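Local structure of urocanate hydratase (Paenibacillus sp. Soil724D2, 7NED) at residues Arg50-Pro53 with Ser54-Ala57; Arg204-Ser208 with Leu209-Leu213; Ile216-Ala219 with Val220-His224; Val415-Met418 with Val419-Lys423; Val497-Ser501 with Thr502-Ile506. The protein catalyses the NAD+-dependent hydration of urocanate-type substrates, probably thiourocanate in bacterial ergothioneine breakdown. One frame throughout, in Å; residues are numbered along the deposited sequence.

Helix ends are the common theme of these five local contacts. Interaction 1, first along the chain, begins helix 52-64 in the N-terminal family region. Interactions 2 and 3 follow in the Rossmann-like region, at the start and finish of helix 209-222, with centres about 14 Å apart. Interactions 4 and 5 belong to the C-terminal region: one finishes helix 407-420, the other begins helix 502-525, and with centres about 10 Å apart they touch through Asn416. Interactions 1 and 3 lie on opposite sides of the chain's centre, their centres about 50 Å apart. The principle of capping thus recurs in all three family regions of the enzyme.

Interaction 1: residues Arg50-Pro53 with Ser54-Ala57; sequences RNWP and SYHA
Asn51 turns its side-chain carbonyl back onto Ser54 and so caps the first turn of helix 52-64. Its OD1 takes two hydrogen bonds from that one residue. Ser54 N approaches at 2.8 Å, nearly in line with the CG-OD1 bond, whereas Ser54 OG, also 2.8 Å from Asn51 OD1, comes in from above the amide plane. With CG between the backbone N and the carbonyl carbon (chi1 47°), the amide can reach forward over the helix start. With an alanine here, Ser54 N would probably lose its capping acceptor at the beginning of the helix, and the Ser54 hydroxyl would be set free to turn.

Alongside the cap, Trp52 and Tyr55 point the same way and form an edge-to-face pair. The six-membered ring of the indole presents its edge to one face of the phenol, the planes standing at 78° and the centroids 5.3 Å apart. Trp52 CE3 lies 3.8 Å from Tyr55 CD2. Behind them the helix bonds begin, with Tyr55 N donating to Asn51 O and His56 N to Trp52 O.

Further out, Trp52 NE1 donates to Lys37 O, which ties down the indole N-H, and Tyr55 packs on Leu26 and Leu30 of helix 17-31. Arg50 leads its guanidinium away to the carbonyls of Gln74, Ser75 and Gly115. The N-cap is thus a neutral one: an amide oxygen, rather than a carboxylate, faces the helix N-terminus and is shared between a backbone N-H and a hydroxyl.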
loop_
_atom_site.group_PDB
_atom_site.type_symbol
_atom_site.label_atom_id
_atom_site.label_comp_id
_atom_site.label_asym_id
_atom_site.label_seq_id
_atom_site.Cartn_x
_atom_site.Cartn_y
_atom_site.Cartn_z
ATOM N N ARG A 50 10.171 1.046 -16.333
ATOM C CA ARG A 50 9.936 -0.361 -16.623
ATOM C C ARG A 50 10.727 -0.806 -17.844
ATOM O O ARG A 50 11.167 -1.954 -17.912
ATOM C CB ARG A 50 8.451 -0.649 -16.829
ATOM C CG ARG A 50 8.206 -2.138 -16.877
ATOM C CD ARG A 50 6.767 -2.471 -17.089
ATOM N NE ARG A 50 5.866 -1.816 -16.108
ATOM C CZ ARG A 50 4.553 -1.992 -16.100
ATOM N NH1 ARG A 50 3.997 -2.794 -17.009
ATOM N NH2 ARG A 50 3.788 -1.339 -15.231
ATOM N N ASN A 51 10.931 0.085 -18.796
ATOM C CA ASN A 51 11.577 -0.263 -20.058
ATOM C C ASN A 51 11.820 1.045 -20.789
ATOM O O ASN A 51 11.414 2.120 -20.326
ATOM C CB ASN A 51 10.715 -1.236 -20.870
ATOM C CG ASN A 51 9.261 -0.789 -20.926
ATOM O OD1 ASN A 51 8.985 0.366 -21.263
ATOM N ND2 ASN A 51 8.337 -1.679 -20.574
ATOM N N TRP A 52 12.530 0.957 -21.930
ATOM C CA TRP A 52 12.919 2.181 -22.612
ATOM C C TRP A 52 11.714 2.903 -23.188
ATOM O O TRP A 52 11.628 4.134 -23.088
ATOM C CB TRP A 52 13.982 1.910 -23.687
ATOM C CG TRP A 52 15.303 1.654 -23.064
ATOM C CD1 TRP A 52 15.959 0.468 -22.997
ATOM C CD2 TRP A 52 16.123 2.608 -22.382
ATOM N NE1 TRP A 52 17.135 0.612 -22.314
ATOM C CE2 TRP A 52 17.279 1.922 -21.944
ATOM C CE3 TRP A 52 16.003 3.973 -22.107
ATOM C CZ2 TRP A 52 18.296 2.548 -21.229
ATOM C CZ3 TRP A 52 17.028 4.609 -21.415
ATOM C CH2 TRP A 52 18.171 3.892 -20.989
ATOM N N PRO A 53 10.754 2.190 -23.766
ATOM C CA PRO A 53 9.495 2.860 -24.147
ATOM C C PRO A 53 8.876 3.646 -22.997
ATOM O O PRO A 53 8.465 4.796 -23.190
ATOM C CB PRO A 53 8.606 1.701 -24.588
ATOM C CG PRO A 53 9.538 0.632 -25.016
ATOM C CD PRO A 53 10.766 0.760 -24.133
ATOM N N SER A 54 8.813 3.062 -21.796
ATOM C CA SER A 54 8.279 3.811 -20.658
ATOM C C SER A 54 9.119 5.046 -20.363
ATOM O O SER A 54 8.581 6.124 -20.083
ATOM C CB SER A 54 8.219 2.906 -19.429
ATOM O OG SER A 54 7.279 1.880 -19.659
ATOM N N TYR A 55 10.455 4.899 -20.384
ATOM C CA TYR A 55 11.328 6.036 -20.122
ATOM C C TYR A 55 11.051 7.175 -21.097
ATOM O O TYR A 55 10.886 8.334 -20.699
ATOM C CB TYR A 55 12.796 5.587 -20.206
ATOM C CG TYR A 55 13.749 6.736 -20.301
ATOM C CD1 TYR A 55 14.241 7.343 -19.153
ATOM C CD2 TYR A 55 14.182 7.209 -21.528
ATOM C CE1 TYR A 55 15.134 8.402 -19.230
ATOM C CE2 TYR A 55 15.068 8.277 -21.608
ATOM C CZ TYR A 55 15.540 8.863 -20.455
ATOM O OH TYR A 55 16.401 9.926 -20.539
ATOM N N HIS A 56 11.040 6.879 -22.398
ATOM C CA HIS A 56 10.819 7.958 -23.363
ATOM C C HIS A 56 9.462 8.616 -23.171
ATOM O O HIS A 56 9.340 9.843 -23.310
ATOM C CB HIS A 56 10.942 7.426 -24.786
ATOM C CG HIS A 56 12.331 6.968 -25.109
ATOM N ND1 HIS A 56 13.402 7.838 -25.162
ATOM C CD2 HIS A 56 12.827 5.736 -25.366
ATOM C CE1 HIS A 56 14.500 7.161 -25.451
ATOM N NE2 HIS A 56 14.180 5.885 -25.581
ATOM N N ALA A 57 8.423 7.818 -22.877
ATOM C CA ALA A 57 7.094 8.411 -22.656
ATOM C C ALA A 57 7.045 9.221 -21.363
ATOM O O ALA A 57 6.401 10.274 -21.319
ATOM C CB ALA A 57 6.016 7.322 -22.654
#

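Interaction 2: residues Arg204-Ser208 with Leu209-Leu213; sequences RKTRS and LDEAL
Thr206 and Glu211 meet where strand 204-206 gives way to helix 209-222, the strand-to-helix junction of a beta-alpha-beta unit in the Rossmann-like region. The glutamate runs back toward the strand. Its CB lies 3.6 Å from Ser208 OG, and CG, anti to the backbone N (chi1 179°), carries the extended chain on to within 3.9 Å of Thr206 OG1. At the tip, Glu211 OE1 accepts a short hydrogen bond of 2.6 Å from Thr206 OG1 through its anti lone pair, the one turned away from OE2.

The same threonine hydroxyl works in both directions. While donating to the carboxylate, Thr206 OG1 accepts from Ser208 N, closing an ST turn that bends the chain out of the strand. The other branch of the threonine, CG2, rests against the methyl of Ala212, and Thr206 itself packs on Leu230 of the neighbouring strand 226-231.

Ser208 is the N-cap. Its hydroxyl oxygen receives Glu211 N in a nearly straight bond, and the carbonyl of Ser208 takes the N-H of Ala212 to open the regular helix. Glu211 is therefore held at both ends, by its backbone N on the cap and by its carboxylate on the threonine. Nearby, Asp210 directs its carboxylate to a salt bridge with Arg244. In the capping bond, Ser208 OG stands 3.1 Å from Glu211 N, with an N-H...O angle of 171°.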
loop_
_atom_site.group_PDB
_atom_site.type_symbol
_atom_site.label_atom_id
_atom_site.label_comp_id
_atom_site.label_asym_id
_atom_site.label_seq_id
_atom_site.Cartn_x
_atom_site.Cartn_y
_atom_site.Cartn_z
ATOM N N ARG A 204 43.177 1.743 -1.747
ATOM C CA ARG A 204 44.091 0.732 -2.255
ATOM C C ARG A 204 43.309 -0.465 -2.776
ATOM O O ARG A 204 42.198 -0.729 -2.322
ATOM C CB ARG A 204 45.056 0.215 -1.177
ATOM C CG ARG A 204 45.947 1.271 -0.608
ATOM C CD ARG A 204 46.880 0.692 0.441
ATOM N NE ARG A 204 47.591 1.754 1.132
ATOM C CZ ARG A 204 48.317 1.588 2.235
ATOM N NH1 ARG A 204 48.485 0.381 2.779
ATOM N NH2 ARG A 204 48.873 2.638 2.792
ATOM N N LYS A 205 43.909 -1.209 -3.715
ATOM C CA LYS A 205 43.313 -2.445 -4.220
ATOM C C LYS A 205 44.392 -3.512 -4.335
ATOM O O LYS A 205 45.580 -3.218 -4.450
ATOM C CB LYS A 205 42.635 -2.246 -5.582
ATOM C CG LYS A 205 43.648 -2.165 -6.734
ATOM C CD LYS A 205 42.975 -2.068 -8.116
ATOM C CE LYS A 205 43.874 -2.620 -9.227
ATOM N NZ LYS A 205 43.192 -2.693 -10.559
ATOM N N THR A 206 43.967 -4.765 -4.292
ATOM C CA THR A 206 44.895 -5.863 -4.462
ATOM C C THR A 206 44.091 -7.091 -4.845
ATOM O O THR A 206 42.872 -7.150 -4.625
ATOM C CB THR A 206 45.684 -6.112 -3.183
ATOM O OG1 THR A 206 46.580 -7.208 -3.381
ATOM C CG2 THR A 206 44.703 -6.455 -2.021
ATOM N N ARG A 207 44.777 -8.077 -5.429
ATOM C CA ARG A 207 44.171 -9.390 -5.638
ATOM C C ARG A 207 44.680 -10.414 -4.639
ATOM O O ARG A 207 44.223 -11.561 -4.642
ATOM C CB ARG A 207 44.404 -9.878 -7.069
ATOM C CG ARG A 207 43.645 -9.052 -8.096
ATOM C CD ARG A 207 43.925 -9.518 -9.495
ATOM N NE ARG A 207 43.469 -8.569 -10.510
ATOM C CZ ARG A 207 42.433 -8.786 -11.315
ATOM N NH1 ARG A 207 41.745 -9.918 -11.220
ATOM N NH2 ARG A 207 42.091 -7.872 -12.215
ATOM N N SER A 208 45.559 -10.006 -3.736
ATOM C CA SER A 208 46.165 -10.913 -2.777
ATOM C C SER A 208 45.614 -10.652 -1.380
ATOM O O SER A 208 45.750 -9.541 -0.861
ATOM C CB SER A 208 47.683 -10.729 -2.796
ATOM O OG SER A 208 48.207 -11.289 -1.638
ATOM N N LEU A 209 45.043 -11.684 -0.758
ATOM C CA LEU A 209 44.571 -11.544 0.613
ATOM C C LEU A 209 45.724 -11.289 1.583
ATOM O O LEU A 209 45.583 -10.515 2.532
ATOM C CB LEU A 209 43.790 -12.788 1.034
ATOM C CG LEU A 209 43.430 -12.883 2.508
ATOM C CD1 LEU A 209 42.512 -11.731 2.932
ATOM C CD2 LEU A 209 42.795 -14.237 2.859
ATOM N N ASP A 210 46.858 -11.968 1.396
ATOM C CA ASP A 210 48.005 -11.707 2.258
ATOM C C ASP A 210 48.408 -10.244 2.203
ATOM O O ASP A 210 48.685 -9.628 3.238
ATOM C CB ASP A 210 49.185 -12.603 1.870
ATOM C CG ASP A 210 48.952 -14.061 2.228
ATOM O OD1 ASP A 210 47.974 -14.368 2.948
ATOM O OD2 ASP A 210 49.781 -14.897 1.811
ATOM N N GLU A 211 48.489 -9.679 0.998
ATOM C CA GLU A 211 48.849 -8.272 0.870
ATOM C C GLU A 211 47.807 -7.382 1.541
ATOM O O GLU A 211 48.154 -6.405 2.229
ATOM C CB GLU A 211 49.010 -7.899 -0.593
ATOM C CG GLU A 211 49.361 -6.453 -0.794
ATOM C CD GLU A 211 49.816 -6.142 -2.189
ATOM O OE1 GLU A 211 48.993 -6.238 -3.123
ATOM O OE2 GLU A 211 50.963 -5.684 -2.341
ATOM N N ALA A 212 46.528 -7.709 1.362
ATOM C CA ALA A 212 45.482 -6.919 1.995
ATOM C C ALA A 212 45.629 -6.932 3.500
ATOM O O ALA A 212 45.506 -5.885 4.148
ATOM C CB ALA A 212 44.092 -7.438 1.594
ATOM N N LEU A 213 45.855 -8.117 4.086
ATOM C CA LEU A 213 45.965 -8.209 5.541
ATOM C C LEU A 213 47.224 -7.516 6.044
ATOM O O LEU A 213 47.217 -6.930 7.133
ATOM C CB LEU A 213 45.962 -9.667 5.999
ATOM C CG LEU A 213 44.676 -10.465 5.770
ATOM C CD1 LEU A 213 44.935 -11.958 5.916
ATOM C CD2 LEU A 213 43.579 -10.014 6.739
#

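Interaction 3: residues Ile216-Ala219 with Val220-His224; sequences IEEA and VDNLH
Ile216 and Val220 touch through a single pair of methyls one turn apart, CG2 to CG2 at 4.0 Å, on the face of helix 209-222 that packs against the parallel sheet. Val220 has CG1 anti to its backbone N (chi1 174°), a setting that puts CG2 beside the N and just over the Ile216 carbonyl, 3.3 Å from Ile216 O. Ala182 and Phe159, on two strands beneath, meet both residues.

The other face carries acidic side chains. Asp221 keeps CG beside its backbone N (chi1 -75°), which brings the carboxylate back toward Glu217, its OD2 3.6 Å from Glu217 CG. The two carboxylates stand with their planes 57° apart; no bond joins these like charges. Glu218 runs beside Asn222 in the same direction, the carboxylate and amide planes 30° apart.

Leu223 is the first residue to leave helical angles, its phi positive, in a Schellman motif. His224 N reaches back to Ala219 O at 2.9 Å, and Leu223 N to Val220 O. The imidazole of His224 then places one face over Asn222 CB. Chemically, the final turn keeps backbone carbonyls supplied with donors while Glu217 and Asp221 gather negative charge, which would probably make their mutual approach mildly unfavourable.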
loop_
_atom_site.group_PDB
_atom_site.type_symbol
_atom_site.label_atom_id
_atom_site.label_comp_id
_atom_site.label_asym_id
_atom_site.label_seq_id
_atom_site.Cartn_x
_atom_site.Cartn_y
_atom_site.Cartn_z
ATOM N N ILE A 216 46.234 -3.958 6.208
ATOM C CA ILE A 216 45.344 -3.739 7.343
ATOM C C ILE A 216 46.145 -3.767 8.634
ATOM O O ILE A 216 45.939 -2.954 9.537
ATOM C CB ILE A 216 44.229 -4.799 7.382
ATOM C CG1 ILE A 216 43.286 -4.683 6.162
ATOM C CG2 ILE A 216 43.516 -4.693 8.733
ATOM C CD1 ILE A 216 42.471 -3.384 6.057
ATOM N N GLU A 217 47.080 -4.706 8.740
ATOM C CA GLU A 217 47.847 -4.820 9.978
ATOM C C GLU A 217 48.684 -3.565 10.237
ATOM O O GLU A 217 48.693 -3.027 11.352
ATOM C CB GLU A 217 48.732 -6.059 9.917
ATOM C CG GLU A 217 49.406 -6.318 11.229
ATOM C CD GLU A 217 50.077 -7.663 11.281
ATOM O OE1 GLU A 217 50.318 -8.113 12.415
ATOM O OE2 GLU A 217 50.362 -8.256 10.209
ATOM N N GLU A 218 49.396 -3.090 9.216
ATOM C CA GLU A 218 50.177 -1.870 9.361
ATOM C C GLU A 218 49.322 -0.701 9.816
ATOM O O GLU A 218 49.757 0.107 10.645
ATOM C CB GLU A 218 50.854 -1.529 8.047
ATOM C CG GLU A 218 51.958 -0.530 8.193
ATOM C CD GLU A 218 52.757 -0.410 6.927
ATOM O OE1 GLU A 218 52.109 -0.363 5.840
ATOM O OE2 GLU A 218 54.014 -0.320 7.027
ATOM N N ALA A 219 48.129 -0.555 9.238
ATOM C CA ALA A 219 47.252 0.545 9.624
ATOM C C ALA A 219 46.764 0.384 11.062
ATOM O O ALA A 219 46.848 1.322 11.872
ATOM C CB ALA A 219 46.065 0.631 8.644
ATOM N N VAL A 220 46.211 -0.787 11.395
ATOM C CA VAL A 220 45.762 -1.033 12.753
ATOM C C VAL A 220 46.864 -0.698 13.745
ATOM O O VAL A 220 46.646 0.030 14.719
ATOM C CB VAL A 220 45.309 -2.491 12.916
ATOM C CG1 VAL A 220 44.995 -2.756 14.355
ATOM C CG2 VAL A 220 43.995 -2.686 12.128
ATOM N N ASP A 221 48.038 -1.283 13.529
ATOM C CA ASP A 221 49.159 -1.113 14.453
ATOM C C ASP A 221 49.480 0.360 14.654
ATOM O O ASP A 221 49.834 0.770 15.762
ATOM C CB ASP A 221 50.393 -1.860 13.929
ATOM C CG ASP A 221 50.301 -3.380 14.097
ATOM O OD1 ASP A 221 49.374 -3.866 14.791
ATOM O OD2 ASP A 221 51.153 -4.089 13.496
ATOM N N ASN A 222 49.403 1.166 13.591
ATOM C CA ASN A 222 49.694 2.589 13.672
ATOM C C ASN A 222 48.481 3.456 14.009
ATOM O O ASN A 222 48.635 4.672 14.148
ATOM C CB ASN A 222 50.338 3.049 12.370
ATOM C CG ASN A 222 51.776 2.613 12.279
ATOM O OD1 ASN A 222 52.523 2.733 13.258
ATOM N ND2 ASN A 222 52.169 2.066 11.136
ATOM N N LEU A 223 47.294 2.870 14.170
ATOM C CA LEU A 223 46.059 3.641 14.358
ATOM C C LEU A 223 45.751 4.534 13.161
ATOM O O LEU A 223 45.074 5.555 13.305
ATOM C CB LEU A 223 46.095 4.499 15.637
ATOM C CG LEU A 223 46.387 3.800 16.960
ATOM C CD1 LEU A 223 46.299 4.843 18.070
ATOM C CD2 LEU A 223 45.471 2.589 17.248
ATOM N N HIS A 224 46.222 4.152 11.952
ATOM C CA HIS A 224 45.925 4.923 10.757
ATOM C C HIS A 224 44.675 4.366 10.082
ATOM O O HIS A 224 44.421 3.162 10.134
ATOM C CB HIS A 224 47.064 4.839 9.742
ATOM C CG HIS A 224 48.333 5.490 10.190
ATOM N ND1 HIS A 224 49.566 5.144 9.673
ATOM C CD2 HIS A 224 48.565 6.447 11.119
ATOM C CE1 HIS A 224 50.504 5.867 10.264
ATOM N NE2 HIS A 224 49.925 6.673 11.138
#

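Interaction 4: residues Val415-Met418 with Val419-Lys423; sequences VNQM and VREGK
Gln417 and Glu421 join their side chains one turn apart at the C-terminal end of helix 407-420, in the C-terminal family region, where the chain leaves the helix through Gly422 with positive phi. Among the polar contacts theirs is short: Gln417 NE2 donates to Glu421 OE1 at 2.6 Å. The carboxylate oxygen lies practically in the amide plane of the glutamine, yet the donor stands above the plane of the carboxylate, and the two planes are almost perpendicular at 88°. The chain of Gln417 is extended, with CG anti to the backbone N (chi1 -180°), and its CG lies 3.4 Å from Glu421 OE1. On the other oxygen, Glu421 OE2, Lys423 NZ makes only a long salt bridge.

Backbone bonds finish the helix. Val419 N, Arg420 N and Glu421 N donate to the carbonyls four residues earlier, and Gly422 turns the chain so that Lys423 N can reach Met418 O in a weak bond. Beside this closure the CB atoms of Met418 and Lys423 approach to 4.0 Å.

Charged and flat groups form the third set. Arg420, bent at chi3, folds its guanidinium back along the helix so that one face covers Gln417 CA. The side chains of Arg420 and Asn416 do not bond to each other: both turn to the start of helix 502-525, Arg420 NH1 to Asp505 and the Gly500 carbonyl, Asn416 to Gly500 and Asp505 as well. The amide and guanidinium planes are 73° apart, and Asn416 ND2 lies 3.5 Å from Arg420 NH1.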
loop_
_atom_site.group_PDB
_atom_site.type_symbol
_atom_site.label_atom_id
_atom_site.label_comp_id
_atom_site.label_asym_id
_atom_site.label_seq_id
_atom_site.Cartn_x
_atom_site.Cartn_y
_atom_site.Cartn_z
ATOM N N VAL A 415 17.064 27.203 2.173
ATOM C CA VAL A 415 17.582 26.962 0.826
ATOM C C VAL A 415 16.648 27.554 -0.213
ATOM O O VAL A 415 17.098 28.158 -1.200
ATOM C CB VAL A 415 17.802 25.461 0.590
ATOM C CG1 VAL A 415 17.977 25.165 -0.896
ATOM C CG2 VAL A 415 19.021 24.949 1.402
ATOM N N ASN A 416 15.325 27.368 -0.029
ATOM C CA ASN A 416 14.390 27.967 -0.969
ATOM C C ASN A 416 14.553 29.480 -1.011
ATOM O O ASN A 416 14.461 30.094 -2.079
ATOM C CB ASN A 416 12.938 27.589 -0.620
ATOM C CG ASN A 416 12.013 27.788 -1.794
ATOM O OD1 ASN A 416 12.239 27.220 -2.867
ATOM N ND2 ASN A 416 10.966 28.597 -1.609
ATOM N N GLN A 417 14.737 30.109 0.143
ATOM C CA GLN A 417 14.978 31.541 0.091
ATOM C C GLN A 417 16.284 31.844 -0.642
ATOM O O GLN A 417 16.366 32.823 -1.400
ATOM C CB GLN A 417 14.999 32.124 1.484
ATOM C CG GLN A 417 15.241 33.613 1.503
ATOM C CD GLN A 417 15.209 34.149 2.908
ATOM O OE1 GLN A 417 14.779 33.459 3.825
ATOM N NE2 GLN A 417 15.648 35.384 3.088
ATOM N N MET A 418 17.309 31.005 -0.449
ATOM C CA MET A 418 18.578 31.251 -1.139
ATOM C C MET A 418 18.395 31.131 -2.635
ATOM O O MET A 418 19.028 31.863 -3.407
ATOM C CB MET A 418 19.656 30.274 -0.657
ATOM C CG MET A 418 19.935 30.372 0.822
ATOM S SD MET A 418 21.119 29.150 1.430
ATOM C CE MET A 418 22.492 29.306 0.275
ATOM N N VAL A 419 17.544 30.194 -3.077
ATOM C CA VAL A 419 17.232 30.131 -4.497
ATOM C C VAL A 419 16.546 31.421 -4.928
ATOM O O VAL A 419 16.902 32.042 -5.934
ATOM C CB VAL A 419 16.361 28.898 -4.822
ATOM C CG1 VAL A 419 15.928 28.955 -6.296
ATOM C CG2 VAL A 419 17.121 27.617 -4.570
ATOM N N ARG A 420 15.559 31.843 -4.158
ATOM C CA ARG A 420 14.786 33.026 -4.520
ATOM C C ARG A 420 15.674 34.275 -4.594
ATOM O O ARG A 420 15.512 35.107 -5.495
ATOM C CB ARG A 420 13.645 33.189 -3.498
ATOM C CG ARG A 420 12.886 34.501 -3.535
ATOM C CD ARG A 420 11.535 34.377 -2.801
ATOM N NE ARG A 420 11.643 34.300 -1.343
ATOM C CZ ARG A 420 11.341 33.216 -0.626
ATOM N NH1 ARG A 420 10.922 32.117 -1.250
ATOM N NH2 ARG A 420 11.456 33.219 0.704
ATOM N N GLU A 421 16.607 34.419 -3.661
ATOM C CA GLU A 421 17.518 35.565 -3.565
ATOM C C GLU A 421 18.751 35.445 -4.460
ATOM O O GLU A 421 19.663 36.276 -4.354
ATOM C CB GLU A 421 17.958 35.750 -2.106
ATOM C CG GLU A 421 16.782 36.115 -1.202
ATOM C CD GLU A 421 17.139 36.293 0.256
ATOM O OE1 GLU A 421 16.261 36.786 1.000
ATOM O OE2 GLU A 421 18.268 35.946 0.663
ATOM N N GLY A 422 18.807 34.441 -5.325
ATOM C CA GLY A 422 19.959 34.262 -6.185
ATOM C C GLY A 422 21.243 33.905 -5.464
ATOM O O GLY A 422 22.324 34.041 -6.038
ATOM N N LYS A 423 21.176 33.470 -4.219
ATOM C CA LYS A 423 22.378 32.962 -3.576
ATOM C C LYS A 423 22.731 31.557 -4.033
ATOM O O LYS A 423 23.838 31.094 -3.750
ATOM C CB LYS A 423 22.250 32.993 -2.056
ATOM C CG LYS A 423 22.161 34.392 -1.470
ATOM C CD LYS A 423 22.098 34.320 0.039
ATOM C CE LYS A 423 21.860 35.675 0.643
ATOM N NZ LYS A 423 21.817 35.515 2.118
#

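Interaction 5: residues Val497-Ser501 with Thr502-Ile506; sequences VADGS and TESDI
Asp499 OD1 is gripped by two donors that come from opposite faces of its carboxylate plane. Ser504 OG donates to Asp499 OD1 at 2.7 Å, and Ser501 N donates to the same oxygen at 3.1 Å, both well out of the plane. The second bond, two residues on in the chain, makes an Asx turn. Asp499 holds CG between its backbone N and carbonyl carbon (chi1 65°), which folds the carboxylate over the turn that follows.

Ser501 supplies the N-cap: its OG accepts Ser504 N at 2.9 Å. Ser504 is thus held by its backbone N on the serine and by its hydroxyl on the aspartate, and Ser504 OG has a further partner in Arg507. Asp505 N makes a weak bond to Ser501 O. Gly500 has positive phi (93°), where a side chain would collide with the preceding carbonyl oxygen. Cut back to an alanine, position Asp499 is likely to leave Ser501 N without its turn-closing acceptor and the Ser504 hydroxyl less firmly held, its short bond to the carboxylate gone though Arg507 remains.

Around this turn lies the end of helix 407-420, and Glu503 reaches out to a salt bridge with Arg86. An Asx turn running straight into a serine N-cap, as here between strand 490-498 and helix 502-525, is a strand-to-helix junction in the C-terminal region of the urocanase fold.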
loop_
_atom_site.group_PDB
_atom_site.type_symbol
_atom_site.label_atom_id
_atom_site.label_comp_id
_atom_site.label_asym_id
_atom_site.label_seq_id
_atom_site.Cartn_x
_atom_site.Cartn_y
_atom_site.Cartn_z
ATOM N N VAL A 497 10.692 20.228 -4.604
ATOM C CA VAL A 497 11.504 21.109 -5.443
ATOM C C VAL A 497 11.483 22.475 -4.790
ATOM O O VAL A 497 10.419 23.096 -4.662
ATOM C CB VAL A 497 10.987 21.183 -6.885
ATOM C CG1 VAL A 497 11.920 22.108 -7.721
ATOM C CG2 VAL A 497 10.871 19.792 -7.485
ATOM N N ALA A 498 12.643 22.923 -4.348
ATOM C CA ALA A 498 12.808 24.273 -3.814
ATOM C C ALA A 498 13.199 25.152 -4.995
ATOM O O ALA A 498 14.381 25.324 -5.303
ATOM C CB ALA A 498 13.861 24.292 -2.713
ATOM N N ASP A 499 12.195 25.669 -5.696
ATOM C CA ASP A 499 12.417 26.475 -6.883
ATOM C C ASP A 499 12.426 27.960 -6.581
ATOM O O ASP A 499 12.457 28.768 -7.510
ATOM C CB ASP A 499 11.366 26.152 -7.970
ATOM C CG ASP A 499 9.953 26.525 -7.564
ATOM O OD1 ASP A 499 9.749 27.042 -6.440
ATOM O OD2 ASP A 499 9.027 26.325 -8.397
ATOM N N GLY A 500 12.427 28.340 -5.316
ATOM C CA GLY A 500 12.502 29.729 -4.952
ATOM C C GLY A 500 11.183 30.441 -4.726
ATOM O O GLY A 500 11.179 31.491 -4.073
ATOM N N SER A 501 10.056 29.917 -5.234
ATOM C CA SER A 501 8.814 30.675 -5.123
ATOM C C SER A 501 8.312 30.691 -3.694
ATOM O O SER A 501 8.595 29.799 -2.894
ATOM C CB SER A 501 7.717 30.088 -6.015
ATOM O OG SER A 501 7.271 28.854 -5.469
ATOM N N THR A 502 7.502 31.707 -3.385
ATOM C CA THR A 502 6.879 31.742 -2.072
ATOM C C THR A 502 5.867 30.622 -1.918
ATOM O O THR A 502 5.697 30.093 -0.820
ATOM C CB THR A 502 6.203 33.088 -1.829
ATOM O OG1 THR A 502 5.292 33.338 -2.901
ATOM C CG2 THR A 502 7.259 34.187 -1.785
ATOM N N GLU A 503 5.215 30.224 -2.999
ATOM C CA GLU A 503 4.293 29.105 -2.869
ATOM C C GLU A 503 5.034 27.827 -2.504
ATOM O O GLU A 503 4.529 27.016 -1.712
ATOM C CB GLU A 503 3.483 28.952 -4.153
ATOM C CG GLU A 503 2.405 30.010 -4.244
ATOM C CD GLU A 503 1.489 29.818 -5.417
ATOM O OE1 GLU A 503 0.467 30.542 -5.515
ATOM O OE2 GLU A 503 1.798 28.954 -6.262
ATOM N N SER A 504 6.260 27.654 -3.011
ATOM C CA SER A 504 7.046 26.487 -2.609
ATOM C C SER A 504 7.379 26.502 -1.125
ATOM O O SER A 504 7.552 25.435 -0.517
ATOM C CB SER A 504 8.306 26.402 -3.479
ATOM O OG SER A 504 7.893 26.076 -4.798
ATOM N N ASP A 505 7.492 27.689 -0.517
ATOM C CA ASP A 505 7.740 27.754 0.919
ATOM C C ASP A 505 6.672 26.976 1.673
ATOM O O ASP A 505 6.972 26.169 2.569
ATOM C CB ASP A 505 7.759 29.207 1.373
ATOM C CG ASP A 505 9.038 29.920 0.996
ATOM O OD1 ASP A 505 10.093 29.248 0.876
ATOM O OD2 ASP A 505 8.990 31.156 0.796
ATOM N N ILE A 506 5.406 27.213 1.321
ATOM C CA ILE A 506 4.318 26.489 1.969
ATOM C C ILE A 506 4.463 24.992 1.733
ATOM O O ILE A 506 4.324 24.188 2.662
ATOM C CB ILE A 506 2.951 26.991 1.466
ATOM C CG1 ILE A 506 2.834 28.490 1.695
ATOM C CG2 ILE A 506 1.828 26.194 2.132
ATOM C CD1 ILE A 506 2.163 29.186 0.565
#